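Local coordinates for L-lysine 6-monooxygenase involved in desferrioxamine biosynthesis (Erwinia amylovora CFBP1430, PDB 5O8P), which probably uses FAD and NADPH to N-hydroxylate cadaverine, a step in the biosynthesis of the siderophore desferrioxamine, at residues 219-231 against 294-306. Numbering follows the deposited sequence.
Sequences GYQLNWITRAPRF and KLDVNLFTHSELT
Gln221 NE2 donates to Asp296 OD1 over 2.8 Å, nearly straight at 168°; the bond lies in the amide plane but meets the carboxylate from above. The long amide suits this place because it bridges in both directions: Gln221 OE1 accepts from Asn223 ND2, whose own OD1 takes a 2.8 Å bond from Asn298 ND2. Asn223 and Asn298 lie side by side on one face of the sheet, each with CG beside its backbone N (chi1 -56° and -57°), which brings the two amides together. Between the backbones, Trp224 N reaches Asn298 O and Trp224 O receives Phe300 N, both at 2.9 Å. These bonds join strand 297-300, an edge strand within this chain, to 221-225 in the five-stranded parallel sheet of a Rossmann-type domain; the helix-rich connection between them makes a beta-alpha-beta crossover. Leu299, on the Trp224 side of the sheet, packs its apolar side chain on Phe424 of the second subunit. Beyond the strand, Thr226 O accepts from Ser303 N, while Thr226 OG1 holds Ala228 N in an ST turn. Pro229 CA sits over one face of the His302 ring, 3.5 Å from its centroid, a CH-pi contact of puckered, saturated proline with aromatic imidazole. Arg227, an NADP(+)-binding residue, bends at chi2 and chi3 so that NH1 forms a 2.9 Å salt bridge to the anti lone pair of Glu304 OE2.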
loop_
_atom_site.group_PDB
_atom_site.type_symbol
_atom_site.label_atom_id
_atom_site.label_comp_id
_atom_site.label_asym_id
_atom_site.label_seq_id
_atom_site.Cartn_x
_atom_site.Cartn_y
_atom_site.Cartn_z
ATOM N N GLY B 219 33.811 6.649 2.499
ATOM C CA GLY B 219 34.098 7.620 1.444
ATOM C C GLY B 219 33.298 7.477 0.159
ATOM O O GLY B 219 33.018 8.472 -0.497
ATOM N N TYR B 220 32.874 6.252 -0.158
ATOM C CA TYR B 220 32.960 5.772 -1.545
ATOM C C TYR B 220 32.075 6.438 -2.571
ATOM O O TYR B 220 31.001 6.948 -2.259
ATOM C CB TYR B 220 32.842 4.237 -1.672
ATOM C CG TYR B 220 31.728 3.579 -0.897
ATOM C CD1 TYR B 220 30.426 3.541 -1.394
ATOM C CD2 TYR B 220 31.986 2.967 0.328
ATOM C CE1 TYR B 220 29.413 2.934 -0.670
ATOM C CE2 TYR B 220 30.981 2.354 1.047
ATOM C CZ TYR B 220 29.697 2.336 0.552
ATOM O OH TYR B 220 28.721 1.730 1.295
ATOM N N GLN B 221 32.583 6.447 -3.799
ATOM C CA GLN B 221 31.769 6.634 -4.984
ATOM C C GLN B 221 31.060 5.306 -5.219
ATOM O O GLN B 221 31.664 4.235 -5.050
ATOM C CB GLN B 221 32.634 6.999 -6.194
ATOM C CG GLN B 221 31.857 7.124 -7.495
ATOM C CD GLN B 221 32.706 7.662 -8.627
ATOM O OE1 GLN B 221 33.388 6.913 -9.315
ATOM N NE2 GLN B 221 32.647 8.965 -8.836
ATOM N N LEU B 222 29.787 5.374 -5.596
ATOM C CA LEU B 222 28.984 4.180 -5.785
ATOM C C LEU B 222 28.332 4.200 -7.160
ATOM O O LEU B 222 27.379 4.943 -7.408
ATOM C CB LEU B 222 27.949 4.075 -4.676
ATOM C CG LEU B 222 27.102 2.809 -4.686
ATOM C CD1 LEU B 222 27.992 1.574 -4.619
ATOM C CD2 LEU B 222 26.106 2.824 -3.533
ATOM N N ASN B 223 28.856 3.366 -8.052
ATOM C CA ASN B 223 28.408 3.329 -9.436
ATOM C C ASN B 223 27.598 2.078 -9.723
ATOM O O ASN B 223 27.686 1.093 -8.992
ATOM C CB ASN B 223 29.615 3.421 -10.355
ATOM C CG ASN B 223 30.443 4.662 -10.082
ATOM O OD1 ASN B 223 29.899 5.729 -9.813
ATOM N ND2 ASN B 223 31.748 4.525 -10.131
ATOM N N TRP B 224 26.771 2.153 -10.761
ATOM C CA TRP B 224 25.970 1.027 -11.220
ATOM C C TRP B 224 25.917 1.085 -12.730
ATOM O O TRP B 224 25.401 2.040 -13.295
ATOM C CB TRP B 224 24.558 1.115 -10.658
ATOM C CG TRP B 224 23.720 -0.136 -10.764
ATOM C CD1 TRP B 224 24.020 -1.292 -11.430
ATOM C CD2 TRP B 224 22.413 -0.319 -10.220
ATOM N NE1 TRP B 224 23.010 -2.195 -11.285
ATOM C CE2 TRP B 224 22.002 -1.626 -10.557
ATOM C CE3 TRP B 224 21.552 0.493 -9.476
ATOM C CZ2 TRP B 224 20.760 -2.148 -10.177
ATOM C CZ3 TRP B 224 20.311 -0.014 -9.098
ATOM C CH2 TRP B 224 19.930 -1.334 -9.446
ATOM N N ILE B 225 26.462 0.072 -13.386
ATOM C CA ILE B 225 26.476 0.011 -14.842
ATOM C C ILE B 225 25.762 -1.258 -15.229
ATOM O O ILE B 225 25.983 -2.274 -14.612
ATOM C CB ILE B 225 27.913 -0.001 -15.375
ATOM C CG1 ILE B 225 28.612 1.303 -14.970
ATOM C CG2 ILE B 225 27.929 -0.224 -16.893
ATOM C CD1 ILE B 225 30.085 1.361 -15.323
ATOM N N THR B 226 24.899 -1.192 -16.240
ATOM C CA THR B 226 24.168 -2.374 -16.715
ATOM C C THR B 226 24.071 -2.401 -18.236
ATOM O O THR B 226 24.036 -1.351 -18.876
ATOM C CB THR B 226 22.751 -2.479 -16.095
ATOM O OG1 THR B 226 22.046 -3.550 -16.722
ATOM C CG2 THR B 226 21.949 -1.177 -16.277
ATOM N N ARG B 227 24.056 -3.609 -18.802
ATOM C CA ARG B 227 23.803 -3.789 -20.237
ATOM C C ARG B 227 22.318 -3.586 -20.557
ATOM O O ARG B 227 21.971 -3.195 -21.677
ATOM C CB ARG B 227 24.248 -5.179 -20.727
ATOM C CG ARG B 227 24.223 -5.331 -22.248
ATOM C CD ARG B 227 23.655 -6.680 -22.706
ATOM N NE ARG B 227 24.573 -7.771 -22.392
ATOM C CZ ARG B 227 25.565 -8.202 -23.182
ATOM N NH1 ARG B 227 25.801 -7.648 -24.372
ATOM N NH2 ARG B 227 26.336 -9.206 -22.771
ATOM N N ALA B 228 21.454 -3.852 -19.573
ATOM C CA ALA B 228 20.011 -3.700 -19.723
ATOM C C ALA B 228 19.639 -2.293 -20.182
ATOM O O ALA B 228 20.298 -1.323 -19.795
ATOM C CB ALA B 228 19.308 -4.015 -18.408
ATOM N N PRO B 229 18.576 -2.176 -21.002
ATOM C CA PRO B 229 18.144 -0.855 -21.496
ATOM C C PRO B 229 17.626 0.090 -20.391
ATOM O O PRO B 229 17.771 1.302 -20.506
ATOM C CB PRO B 229 17.030 -1.212 -22.498
ATOM C CG PRO B 229 16.491 -2.518 -22.009
ATOM C CD PRO B 229 17.687 -3.256 -21.488
ATOM N N ARG B 230 17.019 -0.477 -19.354
ATOM C CA ARG B 230 16.554 0.258 -18.191
ATOM C C ARG B 230 16.839 -0.597 -16.972
ATOM O O ARG B 230 17.300 -1.736 -17.102
ATOM C CB ARG B 230 15.043 0.465 -18.278
ATOM C CG ARG B 230 14.569 1.306 -19.462
ATOM C CD ARG B 230 13.126 1.031 -19.868
ATOM N NE ARG B 230 13.053 -0.235 -20.581
ATOM C CZ ARG B 230 12.361 -1.312 -20.203
ATOM N NH1 ARG B 230 11.617 -1.308 -19.095
ATOM N NH2 ARG B 230 12.425 -2.418 -20.944
ATOM N N PHE B 231 16.568 -0.050 -15.787
ATOM C CA PHE B 231 16.558 -0.841 -14.556
ATOM C C PHE B 231 15.149 -1.410 -14.413
ATOM O O PHE B 231 14.356 -0.936 -13.584
ATOM C CB PHE B 231 16.978 0.011 -13.346
ATOM C CG PHE B 231 18.355 0.584 -13.479
ATOM C CD1 PHE B 231 19.471 -0.146 -13.102
ATOM C CD2 PHE B 231 18.536 1.840 -14.021
ATOM C CE1 PHE B 231 20.741 0.376 -13.251
ATOM C CE2 PHE B 231 19.808 2.376 -14.165
ATOM C CZ PHE B 231 20.912 1.641 -13.783
ATOM N N LYS B 294 25.492 17.146 -3.315
ATOM C CA LYS B 294 25.505 16.348 -4.542
ATOM C C LYS B 294 26.155 14.988 -4.201
ATOM O O LYS B 294 27.227 14.932 -3.581
ATOM C CB LYS B 294 26.253 17.083 -5.663
ATOM C CG LYS B 294 26.108 16.478 -7.056
ATOM C CD LYS B 294 26.542 17.479 -8.138
ATOM C CE LYS B 294 26.930 16.816 -9.455
ATOM N NZ LYS B 294 25.841 15.982 -10.038
ATOM N N LEU B 295 25.452 13.911 -4.544
ATOM C CA LEU B 295 25.921 12.553 -4.307
ATOM C C LEU B 295 26.956 12.168 -5.320
ATOM O O LEU B 295 26.843 12.542 -6.493
ATOM C CB LEU B 295 24.784 11.544 -4.457
ATOM C CG LEU B 295 23.636 11.633 -3.471
ATOM C CD1 LEU B 295 22.566 10.655 -3.924
ATOM C CD2 LEU B 295 24.109 11.328 -2.055
ATOM N N ASP B 296 27.925 11.367 -4.882
ATOM C CA ASP B 296 28.921 10.844 -5.785
ATOM C C ASP B 296 28.481 9.450 -6.242
ATOM O O ASP B 296 28.943 8.427 -5.733
ATOM C CB ASP B 296 30.307 10.849 -5.131
ATOM C CG ASP B 296 31.437 10.731 -6.147
ATOM O OD1 ASP B 296 31.181 10.877 -7.368
ATOM O OD2 ASP B 296 32.586 10.501 -5.712
ATOM N N VAL B 297 27.562 9.443 -7.206
ATOM C CA VAL B 297 27.040 8.231 -7.828
ATOM C C VAL B 297 26.922 8.402 -9.334
ATOM O O VAL B 297 26.748 9.496 -9.831
ATOM C CB VAL B 297 25.662 7.809 -7.256
ATOM C CG1 VAL B 297 25.730 7.683 -5.738
ATOM C CG2 VAL B 297 24.555 8.773 -7.663
ATOM N N ASN B 298 27.039 7.300 -10.054
ATOM C CA ASN B 298 26.827 7.276 -11.492
ATOM C C ASN B 298 26.050 6.020 -11.815
ATOM O O ASN B 298 26.270 4.984 -11.196
ATOM C CB ASN B 298 28.160 7.279 -12.228
ATOM C CG ASN B 298 29.008 8.470 -11.863
ATOM O OD1 ASN B 298 28.746 9.594 -12.295
ATOM N ND2 ASN B 298 30.001 8.241 -11.024
ATOM N N LEU B 299 25.118 6.130 -12.755
ATOM C CA LEU B 299 24.272 5.025 -13.149
ATOM C C LEU B 299 24.189 5.042 -14.659
ATOM O O LEU B 299 23.660 5.989 -15.220
ATOM C CB LEU B 299 22.881 5.164 -12.530
ATOM C CG LEU B 299 22.789 4.947 -11.011
ATOM C CD1 LEU B 299 23.227 6.158 -10.210
ATOM C CD2 LEU B 299 21.369 4.577 -10.609
ATOM N N PHE B 300 24.736 4.019 -15.311
ATOM C CA PHE B 300 24.661 3.886 -16.768
ATOM C C PHE B 300 23.798 2.702 -17.190
ATOM O O PHE B 300 23.650 1.740 -16.446
ATOM C CB PHE B 300 26.060 3.731 -17.336
ATOM C CG PHE B 300 26.911 4.950 -17.166
ATOM C CD1 PHE B 300 27.671 5.129 -16.016
ATOM C CD2 PHE B 300 26.947 5.925 -18.147
ATOM C CE1 PHE B 300 28.465 6.252 -15.847
ATOM C CE2 PHE B 300 27.739 7.055 -17.990
ATOM C CZ PHE B 300 28.505 7.212 -16.835
ATOM N N THR B 301 23.226 2.789 -18.386
ATOM C CA THR B 301 22.382 1.728 -18.946
ATOM C C THR B 301 22.846 1.453 -20.363
ATOM O O THR B 301 23.765 2.108 -20.843
ATOM C CB THR B 301 20.900 2.144 -18.954
ATOM O OG1 THR B 301 20.789 3.496 -19.409
ATOM C CG2 THR B 301 20.301 2.029 -17.558
ATOM N N HIS B 302 22.243 0.463 -21.020
ATOM C CA HIS B 302 22.608 0.074 -22.390
ATOM C C HIS B 302 24.093 -0.276 -22.590
ATOM O O HIS B 302 24.548 -0.368 -23.729
ATOM C CB HIS B 302 22.222 1.187 -23.387
ATOM C CG HIS B 302 20.748 1.367 -23.554
ATOM N ND1 HIS B 302 19.976 0.514 -24.316
ATOM C CD2 HIS B 302 19.906 2.319 -23.087
ATOM C CE1 HIS B 302 18.722 0.927 -24.298
ATOM N NE2 HIS B 302 18.651 2.018 -23.557
ATOM N N SER B 303 24.834 -0.510 -21.507
ATOM C CA SER B 303 26.299 -0.519 -21.559
ATOM C C SER B 303 26.888 -1.923 -21.435
ATOM O O SER B 303 26.859 -2.523 -20.361
ATOM C CB SER B 303 26.856 0.383 -20.466
ATOM O OG SER B 303 26.693 1.735 -20.832
ATOM N N GLU B 304 27.412 -2.438 -22.546
ATOM C CA GLU B 304 28.083 -3.727 -22.566
ATOM C C GLU B 304 29.535 -3.529 -22.171
ATOM O O GLU B 304 30.186 -2.611 -22.658
ATOM C CB GLU B 304 28.031 -4.349 -23.963
ATOM C CG GLU B 304 28.637 -5.749 -24.022
ATOM C CD GLU B 304 28.922 -6.217 -25.434
ATOM O OE1 GLU B 304 29.906 -5.723 -26.041
ATOM O OE2 GLU B 304 28.178 -7.098 -25.921
ATOM N N LEU B 305 30.034 -4.407 -21.304
ATOM C CA LEU B 305 31.457 -4.480 -20.972
ATOM C C LEU B 305 32.226 -5.176 -22.097
ATOM O O LEU B 305 32.091 -6.381 -22.282
ATOM C CB LEU B 305 31.628 -5.249 -19.662
ATOM C CG LEU B 305 33.014 -5.332 -19.034
ATOM C CD1 LEU B 305 33.406 -3.978 -18.460
ATOM C CD2 LEU B 305 33.017 -6.389 -17.947
ATOM N N THR B 306 33.024 -4.417 -22.850
ATOM C CA THR B 306 33.828 -4.975 -23.951
ATOM C C THR B 306 35.179 -5.517 -23.474
ATOM O O THR B 306 35.625 -6.575 -23.929
ATOM C CB THR B 306 34.082 -3.946 -25.080
ATOM O OG1 THR B 306 34.498 -2.697 -24.521
ATOM C CG2 THR B 306 32.825 -3.724 -25.906
#